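Local coordinates for protein lysine/ornithine decarboxylase (Vibrio vulnificus, PDB 2PLJ) that decarboxylates lysine and ornithine to the diamines cadaverine and putrescine, using a pyridoxal phosphate cofactor held in a beta/alpha-barrel enzyme with an additional beta-barrel domain, at residues H23-H31 with F399-V411. Numbering follows the deposited sequence.
Sequences HSQSIFDIH and FKRAQTIALNEFV
S24, Q25 and S26 pair with T404, I405 and A406 as two parallel strands, putting the N-terminal strand 24-26 beside the C-terminal strand 403-407 in the mixed sheet of the beta-barrel domain. Strand 403-407 bonds on its other side to strand 57-61, so 24-26 extends the sheet. Four backbone bonds join the pair: T404 N to H23 O, Q25 N to T404 O, A406 N to Q25 O and I27 N to A406 O, each 2.8–2.9 Å. T404 O lies 3.1 Å from S24 OG, whose hydroxyl is hydrogen-bonded to H90.

On the face of Q25 and I405, Q25 NE2 donates to Q403 OE1 at 2.7 Å, the acceptor lying close to the plane of the Q25 amide; the two amides are turned 42° apart. I27 CD1 presses on L407 CD2 (3.5 Å, tight) and on I405 CG2; F53 of helix 40-53 packs on I27, I405, Q25 and Q403.

A water links S26 OG to E409 OE1, while E409 OE2 salt-bridges R95. F28 brings its ring edge to E409 OE1 and its CE1 to F410 CE2.

At the other end, R401, its chain extended from CG to NE, lays CD over one face of the H23 ring, 3.8 Å from the centroid, its guanidinium nearly parallel to the ring. R401 NH2 forms salt bridges with D395 of its own chain and D395 of the second subunit, and a water ties H23 NE2 to R401 N.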
loop_
_atom_site.group_PDB
_atom_site.type_symbol
_atom_site.label_atom_id
_atom_site.label_comp_id
_atom_site.label_asym_id
_atom_site.label_seq_id
_atom_site.Cartn_x
_atom_site.Cartn_y
_atom_site.Cartn_z
ATOM N N HIS A 23 3.952 -7.037 -14.248
ATOM C CA HIS A 23 4.997 -7.289 -13.213
ATOM C C HIS A 23 5.337 -8.796 -13.062
ATOM O O HIS A 23 5.732 -9.246 -11.993
ATOM C CB HIS A 23 4.547 -6.735 -11.851
ATOM C CG HIS A 23 4.195 -5.278 -11.869
ATOM N ND1 HIS A 23 2.897 -4.823 -11.773
ATOM C CD2 HIS A 23 4.972 -4.175 -11.967
ATOM C CE1 HIS A 23 2.889 -3.502 -11.822
ATOM N NE2 HIS A 23 4.137 -3.084 -11.936
ATOM N N SER A 24 5.168 -9.576 -14.124
ATOM C CA SER A 24 5.396 -11.018 -14.008
ATOM C C SER A 24 5.768 -11.686 -15.323
ATOM O O SER A 24 5.311 -11.276 -16.393
ATOM C CB SER A 24 4.163 -11.736 -13.417
ATOM O OG SER A 24 4.468 -13.090 -13.039
ATOM N N GLN A 25 6.594 -12.717 -15.230
ATOM C CA GLN A 25 6.798 -13.629 -16.383
ATOM C C GLN A 25 7.062 -15.046 -15.924
ATOM O O GLN A 25 7.366 -15.276 -14.753
ATOM C CB GLN A 25 7.934 -13.161 -17.288
ATOM C CG GLN A 25 9.321 -13.132 -16.631
ATOM C CD GLN A 25 10.385 -12.643 -17.638
ATOM O OE1 GLN A 25 10.720 -13.349 -18.582
ATOM N NE2 GLN A 25 10.877 -11.426 -17.448
ATOM N N SER A 26 6.946 -15.985 -16.858
ATOM C CA SER A 26 7.119 -17.405 -16.557
ATOM C C SER A 26 8.375 -18.007 -17.161
ATOM O O SER A 26 8.759 -17.637 -18.286
ATOM C CB SER A 26 5.906 -18.179 -17.060
ATOM O OG SER A 26 4.734 -17.862 -16.314
ATOM N N ILE A 27 9.011 -18.918 -16.421
ATOM C CA ILE A 27 10.071 -19.770 -16.980
ATOM C C ILE A 27 9.425 -21.099 -17.297
ATOM O O ILE A 27 9.082 -21.864 -16.385
ATOM C CB ILE A 27 11.289 -19.985 -16.038
ATOM C CG1 ILE A 27 11.972 -18.646 -15.735
ATOM C CG2 ILE A 27 12.282 -21.009 -16.663
ATOM C CD1 ILE A 27 13.127 -18.724 -14.700
ATOM N N PHE A 28 9.234 -21.355 -18.593
ATOM C CA PHE A 28 8.647 -22.606 -19.050
ATOM C C PHE A 28 9.749 -23.558 -19.516
ATOM O O PHE A 28 9.519 -24.752 -19.719
ATOM C CB PHE A 28 7.690 -22.336 -20.204
ATOM C CG PHE A 28 6.431 -21.629 -19.804
ATOM C CD1 PHE A 28 5.473 -22.276 -18.999
ATOM C CD2 PHE A 28 6.166 -20.334 -20.258
ATOM C CE1 PHE A 28 4.272 -21.619 -18.646
ATOM C CE2 PHE A 28 4.974 -19.675 -19.929
ATOM C CZ PHE A 28 4.031 -20.304 -19.098
ATOM N N ASP A 29 10.942 -23.015 -19.712
ATOM C CA ASP A 29 12.067 -23.797 -20.217
ATOM C C ASP A 29 13.320 -23.238 -19.567
ATOM O O ASP A 29 13.908 -22.273 -20.069
ATOM C CB ASP A 29 12.116 -23.702 -21.753
ATOM C CG ASP A 29 13.368 -24.337 -22.365
ATOM O OD1 ASP A 29 14.322 -24.679 -21.632
ATOM O OD2 ASP A 29 13.394 -24.472 -23.604
ATOM N N ILE A 30 13.696 -23.817 -18.425
ATOM C CA ILE A 30 14.934 -23.459 -17.724
ATOM C C ILE A 30 16.193 -23.795 -18.553
ATOM O O ILE A 30 17.267 -23.259 -18.294
ATOM C CB ILE A 30 15.010 -24.150 -16.325
ATOM C CG1 ILE A 30 16.093 -23.515 -15.446
ATOM C CG2 ILE A 30 15.206 -25.673 -16.460
ATOM C CD1 ILE A 30 15.680 -22.211 -14.809
ATOM N N HIS A 31 16.028 -24.665 -19.549
ATOM C CA HIS A 31 17.114 -25.211 -20.406
ATOM C C HIS A 31 17.880 -26.335 -19.707
ATOM O O HIS A 31 17.719 -27.510 -20.047
ATOM C CB HIS A 31 18.086 -24.133 -20.943
ATOM C CG HIS A 31 17.409 -22.879 -21.408
ATOM N ND1 HIS A 31 16.699 -22.806 -22.589
ATOM C CD2 HIS A 31 17.325 -21.650 -20.840
ATOM C CE1 HIS A 31 16.207 -21.587 -22.728
ATOM N NE2 HIS A 31 16.570 -20.866 -21.679
ATOM N N PHE A 399 8.917 3.867 -7.655
ATOM C CA PHE A 399 9.872 2.759 -7.677
ATOM C C PHE A 399 9.227 1.556 -8.355
ATOM O O PHE A 399 8.041 1.295 -8.136
ATOM C CB PHE A 399 10.355 2.365 -6.274
ATOM C CG PHE A 399 11.557 3.115 -5.844
ATOM C CD1 PHE A 399 12.813 2.783 -6.362
ATOM C CD2 PHE A 399 11.446 4.204 -4.980
ATOM C CE1 PHE A 399 13.951 3.503 -6.001
ATOM C CE2 PHE A 399 12.580 4.944 -4.607
ATOM C CZ PHE A 399 13.837 4.586 -5.124
ATOM N N LYS A 400 9.998 0.845 -9.179
ATOM C CA LYS A 400 9.493 -0.345 -9.900
ATOM C C LYS A 400 9.123 -1.439 -8.897
ATOM O O LYS A 400 9.820 -1.627 -7.880
ATOM C CB LYS A 400 10.549 -0.811 -10.925
ATOM C CG LYS A 400 10.380 -2.217 -11.516
ATOM C CD LYS A 400 11.312 -3.246 -10.791
ATOM C CE LYS A 400 11.398 -4.602 -11.501
ATOM N NZ LYS A 400 11.938 -5.658 -10.566
ATOM N N ARG A 401 7.994 -2.108 -9.136
ATOM C CA ARG A 401 7.574 -3.199 -8.280
ATOM C C ARG A 401 8.484 -4.395 -8.581
ATOM O O ARG A 401 8.937 -4.581 -9.704
ATOM C CB ARG A 401 6.114 -3.589 -8.563
ATOM C CG ARG A 401 5.094 -2.504 -8.183
ATOM C CD ARG A 401 3.719 -3.044 -8.258
ATOM N NE ARG A 401 2.699 -1.998 -8.253
ATOM C CZ ARG A 401 1.411 -2.240 -8.021
ATOM N NH1 ARG A 401 1.026 -3.476 -7.760
ATOM N NH2 ARG A 401 0.512 -1.257 -8.013
ATOM N N ALA A 402 8.713 -5.231 -7.576
ATOM C CA ALA A 402 9.352 -6.522 -7.820
ATOM C C ALA A 402 8.628 -7.288 -8.928
ATOM O O ALA A 402 7.389 -7.294 -8.986
ATOM C CB ALA A 402 9.351 -7.342 -6.548
ATOM N N GLN A 403 9.408 -7.909 -9.801
ATOM C CA GLN A 403 8.870 -8.766 -10.854
ATOM C C GLN A 403 8.711 -10.179 -10.303
ATOM O O GLN A 403 9.638 -10.735 -9.698
ATOM C CB GLN A 403 9.826 -8.779 -12.053
ATOM C CG GLN A 403 9.220 -9.531 -13.237
ATOM C CD GLN A 403 10.056 -9.524 -14.500
ATOM O OE1 GLN A 403 9.581 -9.961 -15.543
ATOM N NE2 GLN A 403 11.303 -9.018 -14.420
ATOM N N THR A 404 7.548 -10.773 -10.532
ATOM C CA THR A 404 7.341 -12.165 -10.150
ATOM C C THR A 404 7.822 -13.112 -11.261
ATOM O O THR A 404 7.480 -12.937 -12.433
ATOM C CB THR A 404 5.854 -12.419 -9.786
ATOM O OG1 THR A 404 5.515 -11.694 -8.584
ATOM C CG2 THR A 404 5.585 -13.895 -9.511
ATOM N N ILE A 405 8.609 -14.108 -10.884
ATOM C CA ILE A 405 9.086 -15.111 -11.840
ATOM C C ILE A 405 8.416 -16.444 -11.481
ATOM O O ILE A 405 8.633 -16.964 -10.386
ATOM C CB ILE A 405 10.622 -15.291 -11.800
ATOM C CG1 ILE A 405 11.356 -13.934 -11.929
ATOM C CG2 ILE A 405 11.030 -16.260 -12.916
ATOM C CD1 ILE A 405 11.001 -13.169 -13.192
ATOM N N ALA A 406 7.595 -16.977 -12.394
ATOM C CA ALA A 406 6.814 -18.195 -12.099
ATOM C C ALA A 406 7.596 -19.400 -12.596
ATOM O O ALA A 406 7.958 -19.480 -13.802
ATOM C CB ALA A 406 5.432 -18.140 -12.768
ATOM N N LEU A 407 7.807 -20.341 -11.682
ATOM C CA LEU A 407 8.572 -21.564 -11.933
ATOM C C LEU A 407 7.749 -22.839 -11.754
ATOM O O LEU A 407 6.825 -22.900 -10.912
ATOM C CB LEU A 407 9.772 -21.636 -10.960
ATOM C CG LEU A 407 10.613 -20.363 -10.751
ATOM C CD1 LEU A 407 11.527 -20.496 -9.533
ATOM C CD2 LEU A 407 11.405 -20.119 -11.991
ATOM N N ASN A 408 8.077 -23.859 -12.557
ATOM C CA ASN A 408 7.551 -25.215 -12.321
ATOM C C ASN A 408 6.050 -25.359 -12.517
ATOM O O ASN A 408 5.445 -26.296 -11.965
ATOM C CB ASN A 408 7.958 -25.759 -10.935
ATOM C CG ASN A 408 9.457 -25.737 -10.712
ATOM O OD1 ASN A 408 10.250 -26.007 -11.637
ATOM N ND2 ASN A 408 9.871 -25.383 -9.492
ATOM N N GLU A 409 5.443 -24.482 -13.326
ATOM C CA GLU A 409 4.007 -24.636 -13.609
ATOM C C GLU A 409 3.684 -26.019 -14.158
ATOM O O GLU A 409 2.755 -26.692 -13.678
ATOM C CB GLU A 409 3.451 -23.572 -14.563
ATOM C CG GLU A 409 1.915 -23.720 -14.735
ATOM C CD GLU A 409 1.296 -22.688 -15.649
ATOM O OE1 GLU A 409 1.994 -21.756 -16.089
ATOM O OE2 GLU A 409 0.082 -22.787 -15.909
ATOM N N PHE A 410 4.461 -26.441 -15.152
ATOM C CA PHE A 410 4.215 -27.740 -15.767
ATOM C C PHE A 410 5.230 -28.773 -15.311
ATOM O O PHE A 410 6.438 -28.532 -15.362
ATOM C CB PHE A 410 4.117 -27.594 -17.287
ATOM C CG PHE A 410 2.996 -26.691 -17.703
ATOM C CD1 PHE A 410 1.668 -27.045 -17.430
ATOM C CD2 PHE A 410 3.259 -25.472 -18.321
ATOM C CE1 PHE A 410 0.618 -26.176 -17.778
ATOM C CE2 PHE A 410 2.221 -24.623 -18.682
ATOM C CZ PHE A 410 0.897 -24.974 -18.388
ATOM N N VAL A 411 4.679 -29.914 -14.881
ATOM C CA VAL A 411 5.323 -31.074 -14.215
ATOM C C VAL A 411 5.471 -30.913 -12.707
ATOM O O VAL A 411 4.503 -31.166 -11.965
ATOM C CB VAL A 411 6.594 -31.703 -14.928
ATOM C CG1 VAL A 411 6.231 -32.241 -16.301
ATOM C CG2 VAL A 411 7.795 -30.762 -14.980
HETATM O O HOH W 1 4.903 -9.145 -9.038
HETATM O O HOH W 2 6.349 -1.379 -11.376
HETATM O O HOH W 3 4.360 -20.424 -15.293
HETATM O O HOH W 4 6.498 -22.194 -15.027
HETATM O O HOH W 5 10.013 -23.665 -14.545
#